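Local coordinates for probable adenylyl-sulfate kinase (Synechocystis sp., PDB 5CB8), which catalyses the ATP-dependent phosphorylation of adenosine 5'-phosphosulfate to 3'-phosphoadenylyl sulfate, the activated form of sulfate, at residues G37-T42 / V58-V63; H43-K48 / I99-A104; T66-G71 / I83-F88. All coordinates share one frame; numbering follows the deposited sequence. Where two conformers were deposited one is given.

All three contacts belong to one P-loop kinase fold built round a parallel sheet. Contacts 1 and 2 have centres about 7 Å apart and share helix 38-50, which packs on the neighbouring strands 56-60 and 99-103; in sequence their segments alternate. Contact 3, within the chain between the two segments of contact 2, joins the loop after helix 61-64 to helix 76-94, its centre about 14 Å from that of contact 1 and about 17 Å from that of contact 2. Its helix still reaches strand 99-103, I86 CG2 lying 3.8 Å from V102 CG1. Contact 1 spans the sulfate-filled P-loop and the adenosine-5'-phosphosulfate pocket, while I83 and A104 bring contacts 3 and 2 to it.

Contact 1 (G37-T42 / V58-V63); sequences GKTTIT and VLDGDV. With ADX (adenosine-5'-phosphosulfate), chain G; SO4 (sulfate ion), chain H.
T39 and D60 meet where helix 38-50, which follows the P-loop (Walker A), passes the end of strand 56-60. Their side chains cross at about a right angle, and in the conformer described T39 OG1 lies 3.3 Å from D60 OD2, a weak and doubtful hydrogen bond, since the hydroxyl proton has another acceptor within reach. Water 1 sits between T39 OG1, D62 OD2 and sulfate O1, with more acceptors around it than protons to give. D60 is the N-cap of helix 61-64, its OD1 accepting from D62 N at 3.1 Å from above the carboxylate plane.

The apolar part is a single touch, T42 CG2 on V58 CG1 at 3.8 Å. T42 OG1 turns back to K38 O, which leaves the methyl group to face the strand.

Anion binding dominates the helix start. Sulfate O2 accepts from G37 N and sulfate O1 from T39 N. K38 NZ reaches sulfate O3 at 2.7 Å, its chain curling over the ion through bends at chi3 and chi4 (-60° and -68°). This sulfate probably stands where an ATP phosphate would bind, as in other P-loop kinases. On the substrate side, D62 OD2 has a salt bridge to K140, and D62 OD1 accepts from O3' of adenosine-5'-phosphosulfate at 3.0 Å.

Contact 2 (H43-K48 / I99-A104); sequences HALEKK and IVLVSA. With ADX (adenosine-5'-phosphosulfate), chain G.
L101 CG stands anti to its own carbonyl carbon (chi1 -84°), a torsion that carries the isobutyl group off strand 99-103 to the sheet-facing side of helix 38-50, where CD2 meets E46. From the helix, L45 extends CG anti to the backbone N (chi1 -179°) and brings CD2 to 4.3 Å from L101 CG. The pair is part of the helix-on-sheet layer of the P-loop kinase fold, in which the helix after the phosphate-binding loop packs on the parallel sheet.

The contact is apolar, without a hydrogen bond between the segments. A single methyl does most of the touching: L101 CD2 is 3.8 Å from both CA and CB of E46, so it rests against the helix backbone as well as the foot of the glutamate. The closest pair of CA atoms, E46 and L101, is 7.7 Å apart, a spacing that brings the leucine end right up to the main chain. E46 then runs on extended, and its carboxylate forms a salt bridge with R50, one turn further along the helix.

Beyond the two segments, L101 also packs on L49 and on I28 of strand 26-31, while L45 leans on I185 of helix 178-191. At the far end of the strand segment the chain reaches the substrate pocket, with A104 CA 3.4 Å from O2A of adenosine-5'-phosphosulfate.

Contact 3 (T66-G71 / I83-F88); sequences TNLTKG and IRRIGF. With SO4 (sulfate ion), chain I.
The R85 guanidinium meets the carbonyl oxygen of L68 and water 2 at its edge, close to its plane. R85 NH1 donates to L68 O at 3.0 Å with an N-H...O angle of 154°, approaching in the carbonyl plane on a lone pair, with the oxygen only 12° out of the guanidinium plane. Water 2 accepts from NH1 and donates to K70 O at 2.8 Å, so NH1 is bonded to L68 O directly and linked to K70 O through the water. NH1 also lies close to NH1 of R85 of the second subunit, a like-charge approach that the L68 carbonyl and water may ease. The R84 guanidinium is likewise used at its edge, where NH1 donates to O4 of a sulfate ion at 3.0 Å; its NE has a salt bridge to E114.

The R85 chain leaves the helix with CG anti to the backbone N and bends at chi3 (-59°), which swings the head over the loop. On the way, CD lies 3.7 Å from T69 CG2 and 3.9 Å from L68 CG. L68 CD2 adds a looser apolar touch on I86 CG1, at 4.5 Å.

A type I beta turn from N67 to K70 folds the loop. T69 OG1 bonds N82 OD1, and N82 ND2 is hydrogen-bonded to adenosine-5'-phosphosulfate, which makes T69 a second-shell partner of the substrate site. The contact thus pins the loop following helix 61-64 against helix 76-94. Toward the sheet, I86 and I83 pack on W29 of strand 26-31; I83 also touches I111 of helix 109-119; on the dimer side R85 packs on L68 of the second subunit.

Contact 1 (G37-T42 / V58-V63)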
loop_
_atom_site.group_PDB
_atom_site.type_symbol
_atom_site.label_atom_id
_atom_site.label_comp_id
_atom_site.label_asym_id
_atom_site.label_seq_id
_atom_site.Cartn_x
_atom_site.Cartn_y
_atom_site.Cartn_z
ATOM N N GLY B 37 9.463 17.685 -14.423
ATOM C CA GLY B 37 9.220 16.724 -15.491
ATOM C C GLY B 37 9.159 15.272 -15.032
ATOM O O GLY B 37 9.279 14.355 -15.852
ATOM N N LYS B 38 8.945 15.053 -13.735
ATOM C CA LYS B 38 8.916 13.688 -13.187
ATOM C C LYS B 38 7.790 12.841 -13.794
ATOM O O LYS B 38 8.007 11.708 -14.214
ATOM C CB LYS B 38 8.765 13.710 -11.662
ATOM C CG LYS B 38 9.889 14.411 -10.891
ATOM C CD LYS B 38 9.669 14.262 -9.382
ATOM C CE LYS B 38 8.335 14.886 -8.955
ATOM N NZ LYS B 38 8.339 16.375 -9.105
ATOM N N THR B 39 6.582 13.388 -13.849
ATOM C CA THR B 39 5.431 12.657 -14.365
ATOM C C THR B 39 5.594 12.290 -15.846
ATOM O O THR B 39 5.246 11.186 -16.279
ATOM C CB THR B 39 4.150 13.477 -14.136
ATOM O OG1 THR B 39 3.811 13.430 -12.742
ATOM C CG2 THR B 39 3.010 12.932 -14.940
ATOM N N THR B 40 6.123 13.234 -16.621
ATOM C CA THR B 40 6.335 13.023 -18.051
ATOM C C THR B 40 7.287 11.848 -18.309
ATOM O O THR B 40 7.036 11.004 -19.183
ATOM C CB THR B 40 6.878 14.301 -18.716
ATOM O OG1 THR B 40 5.889 15.336 -18.632
ATOM C CG2 THR B 40 7.214 14.055 -20.178
ATOM N N ILE B 41 8.371 11.798 -17.539
ATOM C CA ILE B 41 9.347 10.715 -17.649
ATOM C C ILE B 41 8.729 9.409 -17.173
ATOM O O ILE B 41 8.901 8.358 -17.800
ATOM C CB ILE B 41 10.621 11.010 -16.821
ATOM C CG1 ILE B 41 11.417 12.157 -17.460
ATOM C CG2 ILE B 41 11.507 9.757 -16.723
ATOM C CD1 ILE B 41 12.611 12.632 -16.622
ATOM N N THR B 42 8.021 9.478 -16.051
ATOM C CA THR B 42 7.328 8.318 -15.508
ATOM C C THR B 42 6.425 7.680 -16.553
ATOM O O THR B 42 6.475 6.464 -16.773
ATOM C CB THR B 42 6.508 8.721 -14.278
ATOM O OG1 THR B 42 7.409 9.193 -13.270
ATOM C CG2 THR B 42 5.715 7.536 -13.733
ATOM N N VAL B 58 2.552 2.079 -10.957
ATOM C CA VAL B 58 3.010 3.462 -10.824
ATOM C C VAL B 58 2.414 4.059 -9.566
ATOM O O VAL B 58 1.212 3.929 -9.333
ATOM C CB VAL B 58 2.571 4.309 -12.024
ATOM C CG1 VAL B 58 2.984 5.770 -11.834
ATOM C CG2 VAL B 58 3.176 3.751 -13.294
ATOM N N LEU B 59 3.255 4.678 -8.739
ATOM C CA LEU B 59 2.774 5.412 -7.575
ATOM C C LEU B 59 3.202 6.866 -7.741
ATOM O O LEU B 59 4.338 7.232 -7.436
ATOM C CB LEU B 59 3.314 4.800 -6.271
ATOM C CG LEU B 59 2.884 3.349 -5.970
ATOM C CD1 LEU B 59 3.626 2.796 -4.748
ATOM C CD2 LEU B 59 1.371 3.252 -5.754
ATOM N N ASP B 60 2.286 7.677 -8.266
ATOM C CA ASP B 60 2.515 9.091 -8.530
ATOM C C ASP B 60 1.969 9.882 -7.350
ATOM O O ASP B 60 0.781 9.767 -7.018
ATOM C CB ASP B 60 1.768 9.459 -9.820
ATOM C CG ASP B 60 1.976 10.912 -10.259
ATOM O OD1 ASP B 60 2.398 11.768 -9.453
ATOM O OD2 ASP B 60 1.680 11.200 -11.438
ATOM N N GLY B 61 2.823 10.689 -6.720
ATOM C CA GLY B 61 2.417 11.484 -5.568
ATOM C C GLY B 61 1.116 12.257 -5.746
ATOM O O GLY B 61 0.269 12.273 -4.836
ATOM N N ASP B 62 0.959 12.906 -6.901
ATOM C CA ASP B 62 -0.251 13.680 -7.184
ATOM C C ASP B 62 -1.481 12.787 -7.147
ATOM O O ASP B 62 -2.563 13.213 -6.743
ATOM C CB ASP B 62 -0.202 14.301 -8.579
ATOM C CG ASP B 62 0.967 15.250 -8.782
ATOM O OD1 ASP B 62 1.628 15.639 -7.794
ATOM O OD2 ASP B 62 1.212 15.609 -9.960
ATOM N N VAL B 63 -1.324 11.555 -7.618
ATOM C CA VAL B 63 -2.461 10.635 -7.714
ATOM C C VAL B 63 -2.703 9.906 -6.390
ATOM O O VAL B 63 -3.843 9.824 -5.919
ATOM C CB VAL B 63 -2.260 9.621 -8.842
ATOM C CG1 VAL B 63 -3.417 8.633 -8.883
ATOM C CG2 VAL B 63 -2.148 10.354 -10.180
HETATM S SB ADX G . 5.927 15.242 -1.257
HETATM O O1B ADX G . 5.131 14.706 -0.146
HETATM O O2B ADX G . 6.740 14.191 -1.895
HETATM O O3B ADX G . 6.773 16.332 -0.753
HETATM P PA ADX G . 4.195 15.023 -3.400
HETATM O O1A ADX G . 3.458 13.847 -2.766
HETATM O O2A ADX G . 5.046 14.602 -4.594
HETATM O O3A ADX G . 5.005 15.839 -2.299
HETATM O "O5'" ADX G . 3.083 16.059 -3.904
HETATM C "C5'" ADX G . 3.475 17.197 -4.614
HETATM C "C4'" ADX G . 2.445 17.765 -5.424
HETATM O "O4'" ADX G . 1.477 18.435 -4.538
HETATM C "C3'" ADX G . 2.980 18.794 -6.322
HETATM O "O3'" ADX G . 3.098 18.274 -7.573
HETATM C "C2'" ADX G . 1.968 19.875 -6.329
HETATM O "O2'" ADX G . 1.138 19.717 -7.384
HETATM C "C1'" ADX G . 1.168 19.703 -5.079
HETATM N N9 ADX G . 1.368 20.694 -4.061
HETATM C C8 ADX G . 0.400 21.363 -3.391
HETATM N N7 ADX G . 0.969 22.070 -2.409
HETATM C C5 ADX G . 2.307 21.849 -2.435
HETATM C C6 ADX G . 3.365 22.306 -1.651
HETATM N N6 ADX G . 3.128 23.179 -0.514
HETATM N N1 ADX G . 4.616 21.894 -1.947
HETATM C C2 ADX G . 4.840 21.043 -2.972
HETATM N N3 ADX G . 3.840 20.579 -3.738
HETATM C C4 ADX G . 2.564 20.963 -3.493
HETATM S S SO4 H . 6.652 17.149 -12.227
HETATM O O1 SO4 H . 5.936 15.901 -12.413
HETATM O O2 SO4 H . 6.716 17.885 -13.487
HETATM O O3 SO4 H . 8.018 16.851 -11.772
HETATM O O4 SO4 H . 5.991 18.001 -11.222
HETATM O O HOH W 1 3.917 15.773 -10.671
#

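Contact 2 (H43-K48 / I99-A104)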
loop_
_atom_site.group_PDB
_atom_site.type_symbol
_atom_site.label_atom_id
_atom_site.label_comp_id
_atom_site.label_asym_id
_atom_site.label_seq_id
_atom_site.Cartn_x
_atom_site.Cartn_y
_atom_site.Cartn_z
ATOM N N HIS B 43 5.608 8.499 -17.211
ATOM C CA HIS B 43 4.637 7.971 -18.163
ATOM C C HIS B 43 5.325 7.373 -19.381
ATOM O O HIS B 43 4.921 6.320 -19.878
ATOM C CB HIS B 43 3.642 9.061 -18.558
ATOM C CG HIS B 43 2.702 9.440 -17.454
ATOM N ND1 HIS B 43 1.926 10.579 -17.494
ATOM C CD2 HIS B 43 2.408 8.825 -16.282
ATOM C CE1 HIS B 43 1.193 10.649 -16.395
ATOM N NE2 HIS B 43 1.469 9.599 -15.642
ATOM N N ALA B 44 6.382 8.031 -19.851
ATOM C CA ALA B 44 7.113 7.538 -21.016
ATOM C C ALA B 44 7.837 6.240 -20.685
ATOM O O ALA B 44 7.885 5.311 -21.501
ATOM C CB ALA B 44 8.096 8.591 -21.515
ATOM N N LEU B 45 8.411 6.184 -19.488
ATOM C CA LEU B 45 9.090 4.983 -19.021
ATOM C C LEU B 45 8.102 3.830 -18.821
ATOM O O LEU B 45 8.390 2.683 -19.162
ATOM C CB LEU B 45 9.821 5.273 -17.706
ATOM C CG LEU B 45 10.591 4.089 -17.116
ATOM C CD1 LEU B 45 11.599 3.557 -18.126
ATOM C CD2 LEU B 45 11.278 4.478 -15.808
ATOM N N GLU B 46 6.947 4.144 -18.246
ATOM C CA GLU B 46 5.891 3.159 -18.051
ATOM C C GLU B 46 5.510 2.533 -19.395
ATOM O O GLU B 46 5.457 1.304 -19.526
ATOM C CB GLU B 46 4.670 3.826 -17.423
ATOM C CG GLU B 46 3.461 2.909 -17.309
ATOM C CD GLU B 46 2.215 3.635 -16.845
ATOM O OE1 GLU B 46 2.198 4.884 -16.863
ATOM O OE2 GLU B 46 1.244 2.950 -16.463
ATOM N N LYS B 47 5.259 3.377 -20.394
ATOM C CA LYS B 47 4.890 2.875 -21.718
ATOM C C LYS B 47 5.966 1.963 -22.294
ATOM O O LYS B 47 5.658 0.901 -22.843
ATOM C CB LYS B 47 4.596 4.021 -22.694
ATOM C CG LYS B 47 4.307 3.542 -24.128
ATOM C CD LYS B 47 3.510 4.564 -24.933
ATOM C CE LYS B 47 3.173 4.043 -26.336
ATOM N NZ LYS B 47 3.157 2.550 -26.420
ATOM N N LYS B 48 7.225 2.377 -22.164
ATOM C CA LYS B 48 8.342 1.624 -22.734
ATOM C C LYS B 48 8.445 0.252 -22.072
ATOM O O LYS B 48 8.660 -0.759 -22.740
ATOM C CB LYS B 48 9.653 2.408 -22.570
ATOM C CG LYS B 48 10.795 1.942 -23.472
ATOM C CD LYS B 48 12.017 2.855 -23.349
ATOM C CE LYS B 48 13.215 2.307 -24.133
ATOM N NZ LYS B 48 12.942 2.192 -25.593
ATOM N N ILE B 99 8.001 -4.200 -10.777
ATOM C CA ILE B 99 8.746 -2.975 -11.029
ATOM C C ILE B 99 7.849 -1.813 -10.611
ATOM O O ILE B 99 6.748 -1.656 -11.134
ATOM C CB ILE B 99 9.116 -2.837 -12.521
ATOM C CG1 ILE B 99 10.173 -3.876 -12.911
ATOM C CG2 ILE B 99 9.628 -1.435 -12.822
ATOM C CD1 ILE B 99 10.458 -3.941 -14.415
ATOM N N VAL B 100 8.305 -1.013 -9.651
ATOM C CA VAL B 100 7.489 0.076 -9.125
ATOM C C VAL B 100 8.063 1.417 -9.558
ATOM O O VAL B 100 9.238 1.702 -9.305
ATOM C CB VAL B 100 7.434 0.030 -7.585
ATOM C CG1 VAL B 100 6.482 1.111 -7.046
ATOM C CG2 VAL B 100 6.988 -1.350 -7.124
ATOM N N LEU B 101 7.247 2.231 -10.223
ATOM C CA LEU B 101 7.673 3.577 -10.617
ATOM C C LEU B 101 7.073 4.580 -9.649
ATOM O O LEU B 101 5.856 4.752 -9.616
ATOM C CB LEU B 101 7.185 3.915 -12.034
ATOM C CG LEU B 101 7.981 3.458 -13.257
ATOM C CD1 LEU B 101 8.517 2.065 -13.103
ATOM C CD2 LEU B 101 7.141 3.558 -14.524
ATOM N N VAL B 102 7.916 5.245 -8.866
ATOM C CA VAL B 102 7.430 6.272 -7.939
ATOM C C VAL B 102 7.789 7.648 -8.469
ATOM O O VAL B 102 8.916 7.874 -8.921
ATOM C CB VAL B 102 8.036 6.101 -6.540
ATOM C CG1 VAL B 102 7.606 7.262 -5.615
ATOM C CG2 VAL B 102 7.609 4.759 -5.942
ATOM N N SER B 103 6.824 8.561 -8.437
ATOM C CA SER B 103 7.079 9.947 -8.798
ATOM C C SER B 103 6.572 10.809 -7.653
ATOM O O SER B 103 5.363 10.926 -7.447
ATOM C CB SER B 103 6.342 10.319 -10.083
ATOM O OG SER B 103 6.574 11.679 -10.422
ATOM N N ALA B 104 7.493 11.407 -6.903
ATOM C CA ALA B 104 7.118 12.207 -5.743
ATOM C C ALA B 104 8.207 13.224 -5.480
ATOM O O ALA B 104 9.385 12.919 -5.638
ATOM C CB ALA B 104 6.920 11.311 -4.514
HETATM S SB ADX G . 5.927 15.242 -1.257
HETATM O O1B ADX G . 5.131 14.706 -0.146
HETATM O O2B ADX G . 6.740 14.191 -1.895
HETATM O O3B ADX G . 6.773 16.332 -0.753
HETATM P PA ADX G . 4.195 15.023 -3.400
HETATM O O1A ADX G . 3.458 13.847 -2.766
HETATM O O2A ADX G . 5.046 14.602 -4.594
HETATM O O3A ADX G . 5.005 15.839 -2.299
HETATM O "O5'" ADX G . 3.083 16.059 -3.904
HETATM C "C5'" ADX G . 3.475 17.197 -4.614
HETATM C "C4'" ADX G . 2.445 17.765 -5.424
HETATM O "O4'" ADX G . 1.477 18.435 -4.538
HETATM C "C3'" ADX G . 2.980 18.794 -6.322
HETATM O "O3'" ADX G . 3.098 18.274 -7.573
HETATM C "C2'" ADX G . 1.968 19.875 -6.329
HETATM O "O2'" ADX G . 1.138 19.717 -7.384
HETATM C "C1'" ADX G . 1.168 19.703 -5.079
HETATM N N9 ADX G . 1.368 20.694 -4.061
HETATM C C8 ADX G . 0.400 21.363 -3.391
HETATM N N7 ADX G . 0.969 22.070 -2.409
HETATM C C5 ADX G . 2.307 21.849 -2.435
HETATM C C6 ADX G . 3.365 22.306 -1.651
HETATM N N6 ADX G . 3.128 23.179 -0.514
HETATM N N1 ADX G . 4.616 21.894 -1.947
HETATM C C2 ADX G . 4.840 21.043 -2.972
HETATM N N3 ADX G . 3.840 20.579 -3.738
HETATM C C4 ADX G . 2.564 20.963 -3.493
#

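Contact 3 (T66-G71 / I83-F88)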
loop_
_atom_site.group_PDB
_atom_site.type_symbol
_atom_site.label_atom_id
_atom_site.label_comp_id
_atom_site.label_asym_id
_atom_site.label_seq_id
_atom_site.Cartn_x
_atom_site.Cartn_y
_atom_site.Cartn_z
ATOM N N THR B 66 -4.727 11.376 -3.627
ATOM C CA THR B 66 -6.184 11.352 -3.704
ATOM C C THR B 66 -6.751 10.032 -3.180
ATOM O O THR B 66 -7.972 9.868 -3.107
ATOM C CB THR B 66 -6.697 11.561 -5.139
ATOM O OG1 THR B 66 -6.383 10.408 -5.924
ATOM C CG2 THR B 66 -6.068 12.805 -5.774
ATOM N N ASN B 67 -5.877 9.085 -2.845
ATOM C CA ASN B 67 -6.328 7.799 -2.293
ATOM C C ASN B 67 -5.488 7.326 -1.101
ATOM O O ASN B 67 -5.823 7.620 0.056
ATOM C CB ASN B 67 -6.460 6.706 -3.382
ATOM C CG ASN B 67 -5.216 6.574 -4.273
ATOM O OD1 ASN B 67 -4.087 6.462 -3.791
ATOM N ND2 ASN B 67 -5.434 6.558 -5.584
ATOM N N LEU B 68 -4.416 6.597 -1.389
ATOM C CA LEU B 68 -3.485 6.085 -0.379
ATOM C C LEU B 68 -3.082 7.117 0.670
ATOM O O LEU B 68 -3.008 6.809 1.869
ATOM C CB LEU B 68 -2.215 5.565 -1.065
ATOM C CG LEU B 68 -1.151 4.949 -0.148
ATOM C CD1 LEU B 68 -1.670 3.668 0.471
ATOM C CD2 LEU B 68 0.151 4.688 -0.895
ATOM N N THR B 69 -2.802 8.342 0.231
ATOM C CA THR B 69 -2.346 9.360 1.177
ATOM C C THR B 69 -3.266 10.572 1.206
ATOM O O THR B 69 -2.845 11.687 1.513
ATOM C CB THR B 69 -0.880 9.763 0.927
ATOM O OG1 THR B 69 -0.703 10.132 -0.447
ATOM C CG2 THR B 69 0.043 8.594 1.226
ATOM N N LYS B 70 -4.536 10.336 0.903
ATOM C CA LYS B 70 -5.544 11.379 1.028
ATOM C C LYS B 70 -5.584 11.832 2.484
ATOM O O LYS B 70 -5.433 11.014 3.397
ATOM C CB LYS B 70 -6.906 10.832 0.607
ATOM C CG LYS B 70 -8.022 11.865 0.556
ATOM C CD LYS B 70 -9.344 11.189 0.184
ATOM C CE LYS B 70 -10.516 12.167 0.186
ATOM N NZ LYS B 70 -11.820 11.463 -0.016
ATOM N N GLY B 71 -5.752 13.129 2.708
ATOM C CA GLY B 71 -5.814 13.639 4.068
ATOM C C GLY B 71 -4.522 14.281 4.547
ATOM O O GLY B 71 -4.524 15.022 5.522
ATOM N N ILE B 83 5.706 9.999 2.106
ATOM C CA ILE B 83 6.786 9.259 1.473
ATOM C C ILE B 83 6.982 7.885 2.113
ATOM O O ILE B 83 7.189 6.890 1.411
ATOM C CB ILE B 83 8.090 10.065 1.492
ATOM C CG1 ILE B 83 7.908 11.348 0.672
ATOM C CG2 ILE B 83 9.244 9.234 0.950
ATOM C CD1 ILE B 83 7.353 11.116 -0.739
ATOM N N ARG B 84 6.911 7.819 3.438
ATOM C CA ARG B 84 7.038 6.525 4.112
ATOM C C ARG B 84 5.924 5.549 3.722
ATOM O O ARG B 84 6.160 4.333 3.620
ATOM C CB ARG B 84 7.110 6.714 5.636
ATOM C CG ARG B 84 8.479 7.203 6.109
ATOM C CD ARG B 84 8.424 7.705 7.531
ATOM N NE ARG B 84 9.764 7.908 8.076
ATOM C CZ ARG B 84 10.043 8.721 9.086
ATOM N NH1 ARG B 84 9.071 9.428 9.653
ATOM N NH2 ARG B 84 11.292 8.823 9.528
ATOM N N ARG B 85 4.719 6.067 3.484
ATOM C CA ARG B 85 3.599 5.196 3.120
ATOM C C ARG B 85 3.743 4.695 1.686
ATOM O O ARG B 85 3.482 3.525 1.393
ATOM C CB ARG B 85 2.256 5.914 3.303
ATOM C CG ARG B 85 1.049 4.975 3.206
ATOM C CD ARG B 85 -0.251 5.711 3.539
ATOM N NE ARG B 85 -0.228 6.273 4.891
ATOM C CZ ARG B 85 -1.034 7.247 5.306
ATOM N NH1 ARG B 85 -1.925 7.771 4.481
ATOM N NH2 ARG B 85 -0.961 7.691 6.555
ATOM N N ILE B 86 4.165 5.582 0.793
ATOM C CA ILE B 86 4.487 5.188 -0.577
ATOM C C ILE B 86 5.601 4.134 -0.563
ATOM O O ILE B 86 5.551 3.142 -1.311
ATOM C CB ILE B 86 4.898 6.411 -1.419
ATOM C CG1 ILE B 86 3.680 7.320 -1.658
ATOM C CG2 ILE B 86 5.520 5.970 -2.753
ATOM C CD1 ILE B 86 4.028 8.729 -2.163
ATOM N N GLY B 87 6.595 4.339 0.297
ATOM C CA GLY B 87 7.693 3.382 0.429
ATOM C C GLY B 87 7.221 2.020 0.924
ATOM O O GLY B 87 7.725 0.973 0.480
ATOM N N PHE B 88 6.267 2.030 1.855
ATOM C CA PHE B 88 5.688 0.790 2.379
ATOM C C PHE B 88 5.099 -0.048 1.252
ATOM O O PHE B 88 5.389 -1.240 1.124
ATOM C CB PHE B 88 4.604 1.118 3.418
ATOM C CG PHE B 88 3.849 -0.090 3.933
ATOM C CD1 PHE B 88 2.686 -0.519 3.307
ATOM C CD2 PHE B 88 4.286 -0.768 5.061
ATOM C CE1 PHE B 88 1.988 -1.621 3.785
ATOM C CE2 PHE B 88 3.588 -1.868 5.550
ATOM C CZ PHE B 88 2.440 -2.292 4.904
HETATM S S SO4 I . 5.140 8.363 9.875
HETATM O O1 SO4 I . 5.109 7.272 8.897
HETATM O O2 SO4 I . 3.782 8.909 10.005
HETATM O O3 SO4 I . 5.578 7.837 11.171
HETATM O O4 SO4 I . 6.077 9.422 9.444
HETATM O O HOH W 2 -3.754 9.902 5.355
#